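Local coordinates for glucose-6-phosphate isomerase (Chlamydia trachomatis D/UW-3/CX, PDB 6OTU), which catalyses the reversible isomerisation of glucose 6-phosphate to fructose 6-phosphate, with both subunits of its dimer contributing to each substrate site, at residues V497-G500 with K501-T505. Residues are numbered along the deposited sequence; the frame is centred on the assembly and turned at random.
Sequences VSLG and KELAT. With G6Q (glucose-6-phosphate), chain E.
Lys501 NZ has its firm partner in the hydroxyl of Thr215, to which a hydrogen bond joins it; its two bonds to the glucose-6-phosphate are weak, one to O5 and one to the ester oxygen O6 at 3.2 Å. The ligand is modelled as an open chain, and its O5 lies alongside the end of the lysine, equally 3.0 Å from Lys501 CE and NZ. Lys501 CG lies anti to the lysine's own carbonyl carbon (chi1 -56°), and beyond that the chain runs fully extended, back past the preceding turn of the helix. On the way CG passes 3.4 Å from Val497 O, and CE lies beside Val497 CG1, whose side chain also packs near Glu355, the probable proton donor. That same carbonyl of Val497 accepts the backbone N-H of Lys501 at 3.0 Å, fixing the root of the lysine one turn along. Leu503 N to Leu499 O is shorter, 2.8 Å, and nearly straight at 170°. Alongside it the two leucines pack where their branches cross, Leu499 CG 4.1 Å from Leu503 CD1. This apolar flank faces the second subunit, Leu499 against its Phe450 and Leu503 against its Ala436, while Lys501 packs on its His386. The arrangement is that of a regular alpha-helix, 495-511, carrying Lys501, probably a catalytic residue, into the intersubunit substrate pocket characteristic of dimeric phosphoglucose isomerases.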
ATOM      1  N   VAL A 497     -18.862   2.824  -5.399  1.00 33.42           N
ATOM      2  CA  VAL A 497     -18.856   1.455  -4.885  1.00 33.48           C
ATOM      3  C   VAL A 497     -20.184   0.756  -5.173  1.00 37.17           C
ATOM      4  O   VAL A 497     -20.211  -0.442  -5.478  1.00 34.91           O
ATOM      5  CB  VAL A 497     -18.529   1.452  -3.385  1.00 36.10           C
ATOM      6  CG1 VAL A 497     -18.642   0.028  -2.818  1.00 36.35           C
ATOM      7  CG2 VAL A 497     -17.137   2.022  -3.145  1.00 35.07           C
ATOM      8  N   SER A 498     -21.309   1.478  -5.067  1.00 34.88           N
ATOM      9  CA  SER A 498     -22.583   0.926  -5.532  1.00 36.97           C
ATOM     10  C   SER A 498     -22.489   0.481  -6.987  1.00 44.66           C
ATOM     11  O   SER A 498     -23.013  -0.574  -7.358  1.00 48.48           O
ATOM     12  CB  SER A 498     -23.724   1.940  -5.388  1.00 38.62           C
ATOM     13  OG  SER A 498     -23.773   2.546  -4.100  1.00 46.87           O
ATOM     14  N   LEU A 499     -21.825   1.283  -7.827  1.00 36.51           N
ATOM     15  CA  LEU A 499     -21.653   0.920  -9.230  1.00 43.74           C
ATOM     16  C   LEU A 499     -20.840  -0.363  -9.371  1.00 43.33           C
ATOM     17  O   LEU A 499     -21.152  -1.226 -10.206  1.00 41.69           O
ATOM     18  CB  LEU A 499     -20.979   2.068  -9.972  1.00 44.13           C
ATOM     19  CG  LEU A 499     -20.459   1.647 -11.336  1.00 42.96           C
ATOM     20  CD1 LEU A 499     -21.639   1.417 -12.260  1.00 38.96           C
ATOM     21  CD2 LEU A 499     -19.512   2.693 -11.869  1.00 43.86           C
ATOM     22  N   GLY A 500     -19.789  -0.507  -8.562  1.00 37.91           N
ATOM     23  CA  GLY A 500     -19.023  -1.742  -8.585  1.00 40.49           C
ATOM     24  C   GLY A 500     -19.882  -2.956  -8.281  1.00 44.78           C
ATOM     25  O   GLY A 500     -19.826  -3.970  -8.985  1.00 41.59           O
ATOM     26  N   LYS A 501     -20.701  -2.866  -7.230  1.00 36.76           N
ATOM     27  CA  LYS A 501     -21.584  -3.979  -6.912  1.00 37.87           C
ATOM     28  C   LYS A 501     -22.603  -4.215  -8.018  1.00 40.91           C
ATOM     29  O   LYS A 501     -22.958  -5.367  -8.297  1.00 44.89           O
ATOM     30  CB  LYS A 501     -22.283  -3.736  -5.577  1.00 38.24           C
ATOM     31  CG  LYS A 501     -21.317  -3.485  -4.432  1.00 39.11           C
ATOM     32  CD  LYS A 501     -22.036  -3.573  -3.115  1.00 36.05           C
ATOM     33  CE  LYS A 501     -21.068  -3.389  -1.999  1.00 35.04           C
ATOM     34  NZ  LYS A 501     -21.685  -3.741  -0.697  1.00 37.70           N
ATOM     35  N   GLU A 502     -23.054  -3.153  -8.690  1.00 39.77           N
ATOM     36  CA  GLU A 502     -23.992  -3.347  -9.794  1.00 47.11           C
ATOM     37  C   GLU A 502     -23.318  -4.020 -10.992  1.00 41.03           C
ATOM     38  O   GLU A 502     -23.907  -4.903 -11.618  1.00 44.84           O
ATOM     39  CB  GLU A 502     -24.617  -2.017 -10.198  1.00 40.69           C
ATOM     40  CG  GLU A 502     -25.416  -2.116 -11.476  1.00 54.08           C
ATOM     41  CD  GLU A 502     -25.802  -0.766 -12.046  1.00 62.11           C
ATOM     42  OE1 GLU A 502     -25.793   0.238 -11.291  1.00 58.07           O
ATOM     43  OE2 GLU A 502     -26.127  -0.722 -13.257  1.00 70.48           O
ATOM     44  N   LEU A 503     -22.088  -3.619 -11.325  1.00 40.24           N
ATOM     45  CA  LEU A 503     -21.327  -4.324 -12.361  1.00 45.83           C
ATOM     46  C   LEU A 503     -21.170  -5.804 -12.028  1.00 48.21           C
ATOM     47  O   LEU A 503     -21.229  -6.661 -12.922  1.00 51.45           O
ATOM     48  CB  LEU A 503     -19.942  -3.686 -12.534  1.00 43.23           C
ATOM     49  CG  LEU A 503     -19.943  -2.263 -13.107  1.00 50.11           C
ATOM     50  CD1 LEU A 503     -18.563  -1.601 -12.995  1.00 47.02           C
ATOM     51  CD2 LEU A 503     -20.454  -2.279 -14.551  1.00 48.51           C
ATOM     52  N   ALA A 504     -20.944  -6.122 -10.745  1.00 43.54           N
ATOM     53  CA  ALA A 504     -20.789  -7.514 -10.329  1.00 44.58           C
ATOM     54  C   ALA A 504     -22.069  -8.308 -10.560  1.00 45.93           C
ATOM     55  O   ALA A 504     -22.012  -9.452 -11.027  1.00 50.76           O
ATOM     56  CB  ALA A 504     -20.376  -7.594  -8.858  1.00 39.41           C
ATOM     57  N   THR A 505     -23.226  -7.724 -10.225  1.00 42.19           N
ATOM     58  CA  THR A 505     -24.504  -8.372 -10.513  1.00 43.65           C
ATOM     59  C   THR A 505     -24.668  -8.631 -12.004  1.00 44.92           C
ATOM     60  O   THR A 505     -25.146  -9.695 -12.407  1.00 49.74           O
ATOM     61  CB  THR A 505     -25.655  -7.508 -10.004  1.00 43.74           C
ATOM     62  OG1 THR A 505     -25.596  -7.446  -8.579  1.00 42.78           O
ATOM     63  CG2 THR A 505     -27.006  -8.073 -10.447  1.00 45.39           C
TER
HETATM   64  C1  G6Q E 604     -17.935   1.109   3.083  1.00 50.79           C
HETATM   65  C2  G6Q E 604     -18.274   0.697   1.648  1.00 54.40           C
HETATM   66  C3  G6Q E 604     -17.820  -0.712   1.287  1.00 43.73           C
HETATM   67  C4  G6Q E 604     -18.617  -1.822   1.984  1.00 33.23           C
HETATM   68  C5  G6Q E 604     -18.365  -3.182   1.332  1.00 32.86           C
HETATM   69  C6  G6Q E 604     -18.989  -4.318   2.106  1.00 30.57           C
HETATM   70  O1  G6Q E 604     -18.365   2.127   3.514  1.00 45.79           O
HETATM   71  O2  G6Q E 604     -19.670   0.821   1.402  1.00 65.05           O
HETATM   72  O3  G6Q E 604     -16.433  -0.868   1.595  1.00 43.87           O
HETATM   73  O4  G6Q E 604     -18.255  -1.897   3.361  1.00 28.98           O
HETATM   74  O5  G6Q E 604     -18.860  -3.152  -0.010  1.00 33.71           O
HETATM   75  O6  G6Q E 604     -20.411  -4.040   2.235  1.00 37.13           O
HETATM   76  P   G6Q E 604     -21.321  -4.967   3.197  1.00 39.08           P
HETATM   77  O1P G6Q E 604     -20.790  -4.780   4.608  1.00 36.08           O
HETATM   78  O2P G6Q E 604     -22.730  -4.414   3.021  1.00 46.74           O
HETATM   79  O3P G6Q E 604     -21.178  -6.392   2.701  1.00 36.59           O